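Local coordinates for protein DNA-entry nuclease (Competence-specific nuclease) (Streptococcus agalactiae ILRI112, PDB 4QGO) that probably cleaves nucleic acids without sequence specificity at a beta-beta-alpha, metal-dependent active site, and counts as a virulence factor of this bacterium, at residues N16-A21 with Y34-N39; N134-T139 with F187-E192; V170-T175 with L200-A205; L177-T182 with M215-G220. The protein carries 1 engineered substitution. All coordinates share one frame; numbering follows the deposited sequence.

Overall arrangement
Contacts 1 to 3 are buried, while contact 4 joins two partly exposed loops. Contact 1 uses strand 33-36 and contact 3 its neighbour 201-207 in the long antiparallel sheet, but on opposite faces: contact 1 brings in helix 12-22, whereas the apolar side chains of contact 3 face helix 153-165. Contact 2, nearest the centre of the chain, joins that sheet to the small two-stranded one; it meets contact 3 where Leu191 and His190 bond to Val204 and Asn203. Phe187, at the start of segment 187-192, packs on residues of contacts 1 and 4. Chemistry follows place: methyl, ring and thioether packing inside, two arginines holding a sulfate on the other face of contact 3, a water-bridged charge pair in contact 4.

Contact 1 (N16-A21 with Y34-N39); sequences NNLKNA and YELNNN
The side chain of Leu18 leaves its helix with CG trans to the backbone N (chi1 -178°), while that of Tyr34 swings its ring to the opposite side from the carbonyl carbon (chi1 -75°); together these turns bring one leucine methyl over the phenol. The contact is a helix-on-sheet packing, in which helix 12-22 packs on one face of the large antiparallel sheet, against strand 33-36. Leu18 CD2 sits over one face of the Tyr34 ring, displaced toward the rim on the CB side: it is 3.7 Å from Tyr34 CG and 4.0 Å from the ring centroid, 25° off the ring normal, which makes a CH-pi contact. The same methyl reaches Leu36, two residues along the strand and therefore on the same face, with Leu18 CD2 4.3 Å from Leu36 CD2. One branch thus meets both strand side chains, while the other, CD1, turns to Leu177; a forked residue such as leucine can serve both. Ala205 and Phe27 also border Leu18, so neighbouring strands on both sides of 33-36 help enclose it. Tyrosine suits its place because the ring is buried while the hydroxyl has a polar partner, the backbone oxygen of Asp9; Tyr29 packs edge-to-face with the ring. Asn37, Asn38 and Asn39, which follow Leu36, all have positive phi, a left-handed conformation that asparagine adopts more readily than most residues. This turn is closed by Asn39 N, which donates to Leu36 O at 2.8 Å.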
loop_
_atom_site.group_PDB
_atom_site.type_symbol
_atom_site.label_atom_id
_atom_site.label_comp_id
_atom_site.label_asym_id
_atom_site.label_seq_id
_atom_site.Cartn_x
_atom_site.Cartn_y
_atom_site.Cartn_z
ATOM N N ASN A 16 12.475 -13.756 -1.682
ATOM C CA ASN A 16 13.781 -13.210 -2.051
ATOM C C ASN A 16 13.667 -11.743 -2.476
ATOM O O ASN A 16 14.466 -10.891 -2.067
ATOM C CB ASN A 16 14.423 -14.047 -3.159
ATOM C CG ASN A 16 14.880 -15.410 -2.670
ATOM O OD1 ASN A 16 14.928 -15.668 -1.467
ATOM N ND2 ASN A 16 15.232 -16.291 -3.606
ATOM N N ASN A 17 12.658 -11.441 -3.287
ATOM C CA ASN A 17 12.427 -10.062 -3.701
ATOM C C ASN A 17 12.115 -9.173 -2.499
ATOM O O ASN A 17 12.626 -8.053 -2.398
ATOM C CB ASN A 17 11.315 -9.988 -4.745
ATOM C CG ASN A 17 11.757 -10.507 -6.098
ATOM O OD1 ASN A 17 12.921 -10.367 -6.471
ATOM N ND2 ASN A 17 10.835 -11.111 -6.838
ATOM N N LEU A 18 11.291 -9.689 -1.590
ATOM C CA LEU A 18 10.955 -8.969 -0.367
ATOM C C LEU A 18 12.222 -8.650 0.424
ATOM O O LEU A 18 12.427 -7.514 0.833
ATOM C CB LEU A 18 9.967 -9.775 0.483
ATOM C CG LEU A 18 9.498 -9.100 1.770
ATOM C CD1 LEU A 18 8.844 -7.755 1.460
ATOM C CD2 LEU A 18 8.550 -10.014 2.534
ATOM N N LYS A 19 13.075 -9.653 0.620
ATOM C CA LYS A 19 14.321 -9.451 1.358
ATOM C C LYS A 19 15.214 -8.397 0.705
ATOM O O LYS A 19 15.800 -7.562 1.395
ATOM C CB LYS A 19 15.084 -10.771 1.493
ATOM C CG LYS A 19 16.425 -10.633 2.195
ATOM N N ASN A 20 15.316 -8.434 -0.621
ATOM C CA ASN A 20 16.112 -7.447 -1.344
ATOM C C ASN A 20 15.561 -6.036 -1.191
ATOM O O ASN A 20 16.314 -5.062 -1.187
ATOM C CB ASN A 20 16.192 -7.792 -2.832
ATOM C CG ASN A 20 16.944 -9.083 -3.099
ATOM O OD1 ASN A 20 17.763 -9.518 -2.289
ATOM N ND2 ASN A 20 16.674 -9.698 -4.248
ATOM N N ALA A 21 14.242 -5.928 -1.072
ATOM C CA ALA A 21 13.590 -4.625 -1.021
ATOM C C ALA A 21 13.589 -3.993 0.368
ATOM O O ALA A 21 13.599 -2.770 0.490
ATOM C CB ALA A 21 12.176 -4.739 -1.546
ATOM N N TYR A 34 2.811 -10.147 4.870
ATOM C CA TYR A 34 4.071 -10.334 5.584
ATOM C C TYR A 34 4.207 -9.296 6.684
ATOM O O TYR A 34 4.229 -8.088 6.416
ATOM C CB TYR A 34 5.269 -10.273 4.625
ATOM C CG TYR A 34 5.420 -11.517 3.789
ATOM C CD1 TYR A 34 6.137 -12.610 4.262
ATOM C CD2 TYR A 34 4.843 -11.607 2.531
ATOM C CE1 TYR A 34 6.262 -13.761 3.505
ATOM C CE2 TYR A 34 4.962 -12.756 1.767
ATOM C CZ TYR A 34 5.679 -13.826 2.258
ATOM O OH TYR A 34 5.806 -14.970 1.501
ATOM N N GLU A 35 4.281 -9.777 7.916
ATOM C CA GLU A 35 4.620 -8.944 9.048
ATOM C C GLU A 35 6.136 -8.781 9.011
ATOM O O GLU A 35 6.863 -9.774 8.857
ATOM C CB GLU A 35 4.180 -9.635 10.335
ATOM C CG GLU A 35 4.441 -8.861 11.604
ATOM C CD GLU A 35 4.073 -9.652 12.852
ATOM O OE1 GLU A 35 4.614 -9.344 13.935
ATOM O OE2 GLU A 35 3.252 -10.592 12.753
ATOM N N LEU A 36 6.611 -7.541 9.127
ATOM C CA LEU A 36 8.044 -7.262 9.054
ATOM C C LEU A 36 8.564 -6.800 10.397
ATOM O O LEU A 36 7.897 -6.027 11.084
ATOM C CB LEU A 36 8.304 -6.134 8.047
ATOM C CG LEU A 36 7.661 -6.293 6.670
ATOM C CD1 LEU A 36 8.058 -5.114 5.791
ATOM C CD2 LEU A 36 8.053 -7.613 6.030
ATOM N N ASN A 37 9.761 -7.264 10.764
ATOM C CA ASN A 37 10.431 -6.736 11.957
ATOM C C ASN A 37 9.565 -6.832 13.218
ATOM O O ASN A 37 9.548 -5.915 14.043
ATOM C CB ASN A 37 10.853 -5.275 11.717
ATOM C CG ASN A 37 11.912 -4.793 12.697
ATOM O OD1 ASN A 37 12.844 -5.516 13.032
ATOM N ND2 ASN A 37 11.771 -3.551 13.147
ATOM N N ASN A 38 8.855 -7.950 13.351
ATOM C CA ASN A 38 7.960 -8.181 14.477
ATOM C C ASN A 38 6.928 -7.074 14.660
ATOM O O ASN A 38 6.510 -6.765 15.777
ATOM C CB ASN A 38 8.757 -8.430 15.753
ATOM C CG ASN A 38 9.662 -9.631 15.624
ATOM O OD1 ASN A 38 9.193 -10.771 15.626
ATOM N ND2 ASN A 38 10.958 -9.391 15.482
ATOM N N ASN A 39 6.526 -6.503 13.529
ATOM C CA ASN A 39 5.509 -5.448 13.470
ATOM C C ASN A 39 5.974 -4.089 14.010
ATOM O O ASN A 39 5.158 -3.200 14.235
ATOM C CB ASN A 39 4.203 -5.910 14.149
ATOM C CG ASN A 39 2.961 -5.614 13.329
ATOM O OD1 ASN A 39 3.023 -5.333 12.134
ATOM N ND2 ASN A 39 1.811 -5.695 13.986
#

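Contact 2 (N134-T139 with F187-E192)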
loop_
_atom_site.group_PDB
_atom_site.type_symbol
_atom_site.label_atom_id
_atom_site.label_comp_id
_atom_site.label_asym_id
_atom_site.label_seq_id
_atom_site.Cartn_x
_atom_site.Cartn_y
_atom_site.Cartn_z
ATOM N N ASN A 134 0.700 9.094 -6.418
ATOM C CA ASN A 134 -0.024 8.431 -5.323
ATOM C C ASN A 134 -0.814 7.202 -5.747
ATOM O O ASN A 134 -1.548 6.647 -4.941
ATOM C CB ASN A 134 -0.984 9.425 -4.627
ATOM C CG ASN A 134 -1.538 8.901 -3.289
ATOM O OD1 ASN A 134 -0.811 8.351 -2.475
ATOM N ND2 ASN A 134 -2.840 9.080 -3.069
ATOM N N VAL A 135 -0.682 6.772 -7.000
ATOM C CA VAL A 135 -1.507 5.666 -7.493
ATOM C C VAL A 135 -0.672 4.653 -8.254
ATOM O O VAL A 135 0.114 5.020 -9.134
ATOM C CB VAL A 135 -2.642 6.176 -8.411
ATOM C CG1 VAL A 135 -3.482 4.995 -8.912
ATOM C CG2 VAL A 135 -3.507 7.190 -7.679
ATOM N N VAL A 136 -0.845 3.380 -7.905
ATOM C CA VAL A 136 -0.200 2.283 -8.618
ATOM C C VAL A 136 -1.238 1.292 -9.125
ATOM O O VAL A 136 -2.417 1.348 -8.753
ATOM C CB VAL A 136 0.830 1.533 -7.742
ATOM C CG1 VAL A 136 1.991 2.455 -7.374
ATOM C CG2 VAL A 136 0.168 0.951 -6.473
ATOM N N THR A 137 -0.793 0.386 -9.990
ATOM C CA THR A 137 -1.609 -0.743 -10.405
ATOM C C THR A 137 -1.572 -1.770 -9.290
ATOM O O THR A 137 -0.519 -2.317 -8.989
ATOM C CB THR A 137 -1.069 -1.351 -11.704
ATOM O OG1 THR A 137 -1.180 -0.378 -12.749
ATOM C CG2 THR A 137 -1.845 -2.616 -12.088
ATOM N N GLN A 138 -2.717 -2.010 -8.657
ATOM C CA GLN A 138 -2.766 -2.878 -7.490
ATOM C C GLN A 138 -3.808 -3.965 -7.695
ATOM O O GLN A 138 -4.913 -3.702 -8.208
ATOM C CB GLN A 138 -3.090 -2.071 -6.229
ATOM C CG GLN A 138 -2.906 -2.878 -4.939
ATOM C CD GLN A 138 -3.039 -2.020 -3.701
ATOM O OE1 GLN A 138 -3.798 -1.045 -3.690
ATOM N NE2 GLN A 138 -2.301 -2.369 -2.650
ATOM N N THR A 139 -3.474 -5.187 -7.300
ATOM C CA THR A 139 -4.457 -6.256 -7.467
ATOM C C THR A 139 -5.745 -5.926 -6.697
ATOM O O THR A 139 -5.709 -5.283 -5.636
ATOM C CB THR A 139 -3.930 -7.640 -7.052
ATOM O OG1 THR A 139 -3.753 -7.678 -5.624
ATOM C CG2 THR A 139 -2.619 -7.946 -7.767
ATOM N N PHE A 187 5.783 -5.132 -6.536
ATOM C CA PHE A 187 5.376 -6.488 -6.174
ATOM C C PHE A 187 4.735 -6.545 -4.790
ATOM O O PHE A 187 4.156 -7.569 -4.414
ATOM C CB PHE A 187 6.551 -7.487 -6.271
ATOM C CG PHE A 187 7.604 -7.298 -5.204
ATOM C CD1 PHE A 187 7.512 -7.965 -3.985
ATOM C CD2 PHE A 187 8.685 -6.447 -5.420
ATOM C CE1 PHE A 187 8.475 -7.776 -2.988
ATOM C CE2 PHE A 187 9.649 -6.260 -4.443
ATOM C CZ PHE A 187 9.552 -6.931 -3.227
ATOM N N ALA A 188 4.849 -5.456 -4.026
ATOM C CA ALA A 188 4.236 -5.389 -2.708
ATOM C C ALA A 188 4.096 -3.950 -2.287
ATOM O O ALA A 188 4.746 -3.066 -2.842
ATOM C CB ALA A 188 5.084 -6.142 -1.678
ATOM N N MET A 189 3.229 -3.714 -1.308
ATOM C CA MET A 189 3.091 -2.395 -0.716
ATOM C C MET A 189 3.535 -2.441 0.744
ATOM O O MET A 189 2.967 -3.171 1.549
ATOM C CB MET A 189 1.645 -1.893 -0.838
ATOM C CG MET A 189 1.175 -1.712 -2.275
ATOM S SD MET A 189 1.922 -0.290 -3.098
ATOM C CE MET A 189 0.903 1.029 -2.435
ATOM N N HIS A 190 4.555 -1.654 1.082
ATOM C CA HIS A 190 5.072 -1.610 2.445
ATOM C C HIS A 190 4.304 -0.554 3.239
ATOM O O HIS A 190 4.340 0.618 2.883
ATOM C CB HIS A 190 6.570 -1.266 2.386
ATOM C CG HIS A 190 7.280 -1.328 3.703
ATOM N ND1 HIS A 190 8.577 -0.880 3.848
ATOM C CD2 HIS A 190 6.902 -1.794 4.917
ATOM C CE1 HIS A 190 8.960 -1.055 5.101
ATOM N NE2 HIS A 190 7.967 -1.615 5.768
ATOM N N LEU A 191 3.596 -0.967 4.294
ATOM C CA LEU A 191 2.841 -0.029 5.130
ATOM C C LEU A 191 3.409 -0.008 6.538
ATOM O O LEU A 191 3.585 -1.064 7.141
ATOM C CB LEU A 191 1.361 -0.422 5.229
ATOM C CG LEU A 191 0.657 -0.975 3.993
ATOM C CD1 LEU A 191 -0.764 -1.364 4.351
ATOM C CD2 LEU A 191 0.658 0.057 2.884
ATOM N N GLU A 192 3.653 1.194 7.064
ATOM C CA GLU A 192 4.179 1.395 8.409
ATOM C C GLU A 192 3.332 2.452 9.105
ATOM O O GLU A 192 3.007 3.488 8.510
ATOM C CB GLU A 192 5.616 1.888 8.330
ATOM C CG GLU A 192 6.574 0.910 7.685
ATOM C CD GLU A 192 7.932 1.531 7.507
ATOM O OE1 GLU A 192 8.701 1.566 8.489
ATOM O OE2 GLU A 192 8.223 2.009 6.393
#
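Val136 and Met189 point at each other tip to tip, and Gln138 slants across the same methionine from one side, so a single long side chain of strand 188-195 is met by two alternate residues of strand 135-139. Val136 CG2 touches the thioether itself, 4.0 Å from Met189 SD and 4.1 Å from Met189 CE. The methionine chain is bent at both chi2 (-72°) and chi3 (-80°), which folds sulfur and methyl back instead of leaving a straight rod. Met189 was modelled in two conformations, so the exact placing of its tip is less certain. Gln138 is stretched out (chi2 172°), and this extension carries its amide past the root of the methionine, with Gln138 NE2 3.6 Å from Met189 CG.

Strand 135-139 pairs with 108-112 in a small antiparallel sheet and runs into helix 140-144, an order consistent with the beta-beta-alpha finger for which this nuclease class is named. Thr139 marks the junction as N-cap of that helix. The contact sets this unit against the large sheet, where Phe187 and Ala188 form a classic beta bulge facing Leu177.

A flexible thioether can shape itself to the short, branched valine, while the buried glutamine amide finds its polar partner elsewhere: NE2 donates to Gln153 OE1 on helix 153-165. The touch between Gln138 and Met189 is therefore one of van der Waals fit, while the bond to Gln153 satisfies the buried amide N.

Contact 3 (V170-T175 with L200-A205); sequences VRYRVT and LEFNVA. With SO4 (sulfate ion), chain C.
Val170 of strand 170-177 and Leu200, just ahead of strand 201-207, meet almost at right angles across the intervening strand 188-195. Valine holds CG1 trans to its backbone N (chi1 -178°) and CG2 beside that N, so both methyls face Leu200 CD2, at 4.1 Å from Val170 CG1 and 4.2 Å from Val170 CG2. Further along, Tyr172 CE1 comes within 4.5 Å of Phe202 CZ, a loose apolar touch. With chi1 at 61°, the phenylalanine brings the end of its side chain nearer to strand 170-177 than its base, and its ring also packs edge-to-face with Tyr156 of helix 153-165; Val174 CG2 lies over one face of the Tyr172 ring.

Arg171 and Arg173 alternate with these apolar residues and point to the other face. Arg171 bends at chi2 (71°), Arg173 at chi3, yet they converge on one sulfate oxygen: Arg173 NH1 donates to O4 at 2.8 Å, in the guanidinium plane, and Arg171 NH2 more weakly at 3.0 Å. Asn67 ND2 also bonds the sulfate, and Glu192 forms a salt bridge with Arg173. The sulfate probably comes from the crystallisation liquor. Apolar side chains meeting across the middle strand, whose Ala193 touches Phe202, fit the antiparallel meander 170-177, 188-195, 201-207.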
loop_
_atom_site.group_PDB
_atom_site.type_symbol
_atom_site.label_atom_id
_atom_site.label_comp_id
_atom_site.label_asym_id
_atom_site.label_seq_id
_atom_site.Cartn_x
_atom_site.Cartn_y
_atom_site.Cartn_z
ATOM N N VAL A 170 -1.308 9.781 13.961
ATOM C CA VAL A 170 -0.674 8.605 13.370
ATOM C C VAL A 170 0.365 8.997 12.329
ATOM O O VAL A 170 0.046 9.608 11.315
ATOM C CB VAL A 170 -1.713 7.651 12.746
ATOM C CG1 VAL A 170 -1.003 6.414 12.199
ATOM C CG2 VAL A 170 -2.740 7.234 13.792
ATOM N N ARG A 171 1.623 8.663 12.608
ATOM C CA ARG A 171 2.695 8.804 11.628
ATOM C C ARG A 171 2.625 7.575 10.707
ATOM O O ARG A 171 2.478 6.458 11.175
ATOM C CB ARG A 171 4.040 8.903 12.354
ATOM C CG ARG A 171 5.249 9.073 11.460
ATOM C CD ARG A 171 5.335 10.463 10.793
ATOM N NE ARG A 171 6.605 10.528 10.079
ATOM C CZ ARG A 171 6.812 10.040 8.860
ATOM N NH1 ARG A 171 5.808 9.507 8.166
ATOM N NH2 ARG A 171 8.019 10.097 8.321
ATOM N N TYR A 172 2.701 7.800 9.396
ATOM C CA TYR A 172 2.336 6.787 8.397
ATOM C C TYR A 172 3.303 6.865 7.227
ATOM O O TYR A 172 3.646 7.960 6.770
ATOM C CB TYR A 172 0.914 7.098 7.913
ATOM C CG TYR A 172 0.180 6.067 7.064
ATOM C CD1 TYR A 172 0.160 4.720 7.405
ATOM C CD2 TYR A 172 -0.571 6.470 5.961
ATOM C CE1 TYR A 172 -0.550 3.795 6.633
ATOM C CE2 TYR A 172 -1.286 5.556 5.198
ATOM C CZ TYR A 172 -1.278 4.228 5.541
ATOM O OH TYR A 172 -1.989 3.308 4.787
ATOM N N ARG A 173 3.754 5.708 6.748
ATOM C CA ARG A 173 4.676 5.651 5.621
ATOM C C ARG A 173 4.300 4.480 4.728
ATOM O O ARG A 173 4.185 3.350 5.197
ATOM C CB ARG A 173 6.130 5.534 6.099
ATOM C CG ARG A 173 7.185 5.530 4.977
ATOM C CD ARG A 173 8.595 5.794 5.532
ATOM N NE ARG A 173 9.007 4.809 6.537
ATOM C CZ ARG A 173 9.837 5.058 7.548
ATOM N NH1 ARG A 173 10.365 6.274 7.719
ATOM N NH2 ARG A 173 10.141 4.091 8.407
ATOM N N VAL A 174 4.084 4.770 3.448
ATOM C CA VAL A 174 3.682 3.759 2.478
ATOM C C VAL A 174 4.669 3.759 1.316
ATOM O O VAL A 174 4.894 4.789 0.673
ATOM C CB VAL A 174 2.268 4.033 1.952
ATOM C CG1 VAL A 174 1.898 3.017 0.883
ATOM C CG2 VAL A 174 1.248 4.002 3.103
ATOM N N THR A 175 5.278 2.606 1.064
ATOM C CA THR A 175 6.336 2.518 0.067
ATOM C C THR A 175 6.059 1.362 -0.879
ATOM O O THR A 175 6.080 0.207 -0.465
ATOM C CB THR A 175 7.700 2.285 0.725
ATOM O OG1 THR A 175 7.914 3.259 1.768
ATOM C CG2 THR A 175 8.826 2.398 -0.301
ATOM N N LEU A 200 -1.134 2.097 18.523
ATOM C CA LEU A 200 -1.144 1.560 17.170
ATOM C C LEU A 200 0.271 1.495 16.630
ATOM O O LEU A 200 0.989 2.499 16.622
ATOM C CB LEU A 200 -1.983 2.429 16.235
ATOM C CG LEU A 200 -2.004 1.978 14.768
ATOM C CD1 LEU A 200 -2.734 0.660 14.634
ATOM C CD2 LEU A 200 -2.651 3.039 13.875
ATOM N N GLU A 201 0.671 0.315 16.177
ATOM C CA GLU A 201 1.963 0.177 15.510
ATOM C C GLU A 201 1.953 -1.048 14.621
ATOM O O GLU A 201 1.598 -2.134 15.066
ATOM C CB GLU A 201 3.115 0.096 16.516
ATOM C CG GLU A 201 4.478 0.037 15.828
ATOM C CD GLU A 201 5.654 0.248 16.761
ATOM O OE1 GLU A 201 5.441 0.539 17.957
ATOM O OE2 GLU A 201 6.813 0.135 16.280
ATOM N N PHE A 202 2.324 -0.869 13.363
ATOM C CA PHE A 202 2.492 -2.014 12.478
ATOM C C PHE A 202 3.551 -1.761 11.414
ATOM O O PHE A 202 3.910 -0.614 11.135
ATOM C CB PHE A 202 1.158 -2.499 11.860
ATOM C CG PHE A 202 0.438 -1.476 11.007
ATOM C CD1 PHE A 202 0.897 -1.153 9.737
ATOM C CD2 PHE A 202 -0.742 -0.899 11.454
ATOM C CE1 PHE A 202 0.219 -0.245 8.943
ATOM C CE2 PHE A 202 -1.439 0.006 10.661
ATOM C CZ PHE A 202 -0.963 0.332 9.401
ATOM N N ASN A 203 4.049 -2.850 10.830
ATOM C CA ASN A 203 5.054 -2.801 9.788
ATOM C C ASN A 203 4.806 -4.040 8.943
ATOM O O ASN A 203 5.131 -5.156 9.359
ATOM C CB ASN A 203 6.467 -2.820 10.395
ATOM C CG ASN A 203 7.540 -2.526 9.372
ATOM O OD1 ASN A 203 7.288 -2.547 8.167
ATOM N ND2 ASN A 203 8.752 -2.249 9.847
ATOM N N VAL A 204 4.200 -3.847 7.777
ATOM C CA VAL A 204 3.783 -4.973 6.948
ATOM C C VAL A 204 4.091 -4.748 5.473
ATOM O O VAL A 204 4.236 -3.603 5.005
ATOM C CB VAL A 204 2.261 -5.258 7.087
ATOM C CG1 VAL A 204 1.869 -5.583 8.539
ATOM C CG2 VAL A 204 1.462 -4.077 6.575
ATOM N N ALA A 205 4.187 -5.851 4.741
ATOM C CA ALA A 205 4.225 -5.802 3.284
ATOM C C ALA A 205 3.008 -6.542 2.766
ATOM O O ALA A 205 2.800 -7.700 3.101
ATOM C CB ALA A 205 5.503 -6.440 2.748
HETATM S S SO4 C . 11.308 9.166 5.773
HETATM O O1 SO4 C . 11.010 8.568 4.481
HETATM O O2 SO4 C . 11.480 10.602 5.628
HETATM O O3 SO4 C . 12.542 8.603 6.335
HETATM O O4 SO4 C . 10.213 8.924 6.701
#

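Contact 4 (L177-T182 with M215-G220); sequences LYRNDT and MDYATG
Two loops, each with an Asx turn, come together here, and Arg179 of one reaches across to Asp216 of the other through a shared water. Arg179 NH2 donates to the water at 3.0 Å, the water lying at the edge of the guanidinium and in its plane, and the water in turn donates to Asp216 OD1 at 2.9 Å. Directly, the charges are beyond a salt bridge: Arg179 NH2 and Asp216 OD1 are 4.2 Å apart, with guanidinium and carboxylate planes turned 81° to one another and the oxygen well outside the guanidinium plane. A bend at chi3 (-56°) steers the arginine head past Tyr217, whose CB lies 4.2 Å from Arg179 NE. That NE is already engaged in a salt bridge with Asp183, which probably helps fix the rotation of the group.

Segment 177-182 begins the link from strand 170-177 to strand 188-195. The other segment, 215-220, forms the turn between the short C-terminal strands 213-215 and 222-224. Asparagine and aspartate suit such turns because their short side chains can fold back on the main chain: Asn180 OD1 accepts from Thr182 N at 2.9 Å, and Asp216 OD1 from Ala218 N at 3.0 Å, this donor standing above the carboxylate plane. Tyr217 is buried, its hydroxyl bonded to Asn208 O. Asp216 O takes bonds from Thr219 N and, at 2.7 Å, from Gly220 N.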
loop_
_atom_site.group_PDB
_atom_site.type_symbol
_atom_site.label_atom_id
_atom_site.label_comp_id
_atom_site.label_asym_id
_atom_site.label_seq_id
_atom_site.Cartn_x
_atom_site.Cartn_y
_atom_site.Cartn_z
ATOM N N LEU A 177 7.104 -1.427 -3.207
ATOM C CA LEU A 177 8.354 -2.189 -3.336
ATOM C C LEU A 177 8.475 -2.734 -4.758
ATOM O O LEU A 177 7.575 -3.443 -5.232
ATOM C CB LEU A 177 8.409 -3.324 -2.310
ATOM C CG LEU A 177 8.226 -2.928 -0.845
ATOM C CD1 LEU A 177 8.385 -4.155 0.046
ATOM C CD2 LEU A 177 9.207 -1.830 -0.456
ATOM N N TYR A 178 9.554 -2.357 -5.447
ATOM C CA TYR A 178 9.828 -2.808 -6.817
ATOM C C TYR A 178 10.988 -3.800 -6.804
ATOM O O TYR A 178 11.908 -3.672 -5.993
ATOM C CB TYR A 178 10.169 -1.627 -7.734
ATOM C CG TYR A 178 9.073 -0.574 -7.819
ATOM C CD1 TYR A 178 8.017 -0.712 -8.704
ATOM C CD2 TYR A 178 9.099 0.552 -7.003
ATOM C CE1 TYR A 178 7.011 0.238 -8.778
ATOM C CE2 TYR A 178 8.107 1.515 -7.079
ATOM C CZ TYR A 178 7.062 1.351 -7.963
ATOM O OH TYR A 178 6.076 2.296 -8.032
ATOM N N ARG A 179 10.951 -4.788 -7.701
ATOM C CA ARG A 179 11.990 -5.824 -7.743
ATOM C C ARG A 179 13.319 -5.262 -8.201
ATOM O O ARG A 179 14.379 -5.809 -7.886
ATOM C CB ARG A 179 11.628 -6.927 -8.732
ATOM C CG ARG A 179 10.419 -7.774 -8.370
ATOM C CD ARG A 179 10.236 -8.893 -9.392
ATOM N NE ARG A 179 10.136 -8.364 -10.747
ATOM C CZ ARG A 179 10.205 -9.106 -11.847
ATOM N NH1 ARG A 179 10.381 -10.420 -11.755
ATOM N NH2 ARG A 179 10.105 -8.536 -13.039
ATOM N N ASN A 180 13.239 -4.192 -8.978
ATOM C CA ASN A 180 14.389 -3.631 -9.664
ATOM C C ASN A 180 14.072 -2.206 -10.086
ATOM O O ASN A 180 12.991 -1.680 -9.802
ATOM C CB ASN A 180 14.735 -4.490 -10.882
ATOM C CG ASN A 180 13.564 -4.652 -11.831
ATOM O OD1 ASN A 180 12.923 -3.672 -12.220
ATOM N ND2 ASN A 180 13.259 -5.895 -12.188
ATOM N N ASP A 181 14.999 -1.574 -10.787
ATOM C CA ASP A 181 14.832 -0.165 -11.100
ATOM C C ASP A 181 13.860 0.110 -12.238
ATOM O O ASP A 181 13.460 1.252 -12.432
ATOM C CB ASP A 181 16.184 0.496 -11.394
ATOM C CG ASP A 181 17.005 0.724 -10.144
ATOM O OD1 ASP A 181 16.427 0.707 -9.036
ATOM O OD2 ASP A 181 18.231 0.929 -10.273
ATOM N N THR A 182 13.455 -0.922 -12.974
ATOM C CA THR A 182 12.661 -0.693 -14.182
ATOM C C THR A 182 11.209 -1.193 -14.172
ATOM O O THR A 182 10.401 -0.715 -14.967
ATOM C CB THR A 182 13.374 -1.245 -15.427
ATOM O OG1 THR A 182 13.628 -2.643 -15.257
ATOM C CG2 THR A 182 14.697 -0.520 -15.628
ATOM N N MET A 215 1.152 -12.157 -12.349
ATOM C CA MET A 215 1.469 -10.915 -13.033
ATOM C C MET A 215 2.961 -10.796 -13.302
ATOM O O MET A 215 3.776 -11.160 -12.461
ATOM C CB MET A 215 1.022 -9.714 -12.198
ATOM C CG MET A 215 1.275 -8.384 -12.905
ATOM S SD MET A 215 0.912 -6.940 -11.894
ATOM C CE MET A 215 -0.870 -6.879 -11.974
ATOM N N ASP A 216 3.309 -10.287 -14.480
ATOM C CA ASP A 216 4.679 -9.892 -14.786
ATOM C C ASP A 216 4.809 -8.445 -14.324
ATOM O O ASP A 216 4.207 -7.547 -14.919
ATOM C CB ASP A 216 4.915 -9.987 -16.297
ATOM C CG ASP A 216 6.354 -9.688 -16.692
ATOM O OD1 ASP A 216 7.107 -9.137 -15.865
ATOM O OD2 ASP A 216 6.735 -10.000 -17.843
ATOM N N TYR A 217 5.569 -8.220 -13.252
ATOM C CA TYR A 217 5.665 -6.879 -12.672
ATOM C C TYR A 217 6.430 -5.917 -13.564
ATOM O O TYR A 217 6.332 -4.698 -13.399
ATOM C CB TYR A 217 6.276 -6.914 -11.268
ATOM C CG TYR A 217 5.426 -7.683 -10.280
ATOM C CD1 TYR A 217 4.179 -7.208 -9.892
ATOM C CD2 TYR A 217 5.871 -8.885 -9.745
ATOM C CE1 TYR A 217 3.392 -7.917 -9.007
ATOM C CE2 TYR A 217 5.093 -9.604 -8.854
ATOM C CZ TYR A 217 3.850 -9.120 -8.501
ATOM O OH TYR A 217 3.091 -9.847 -7.610
ATOM N N ALA A 218 7.195 -6.451 -14.516
ATOM C CA ALA A 218 7.883 -5.578 -15.452
ATOM C C ALA A 218 6.888 -4.752 -16.264
ATOM O O ALA A 218 7.073 -3.551 -16.440
ATOM C CB ALA A 218 8.796 -6.391 -16.383
ATOM N N THR A 219 5.827 -5.404 -16.751
ATOM C CA THR A 219 4.878 -4.788 -17.679
ATOM C C THR A 219 3.473 -4.593 -17.112
ATOM O O THR A 219 2.702 -3.771 -17.606
ATOM C CB THR A 219 4.716 -5.669 -18.930
ATOM O OG1 THR A 219 4.328 -6.981 -18.505
ATOM C CG2 THR A 219 6.029 -5.775 -19.680
ATOM N N GLY A 220 3.143 -5.359 -16.079
ATOM C CA GLY A 220 1.779 -5.417 -15.592
ATOM C C GLY A 220 0.908 -6.427 -16.327
ATOM O O GLY A 220 -0.278 -6.517 -16.035
HETATM O O HOH W 1 9.886 -9.818 -15.734
#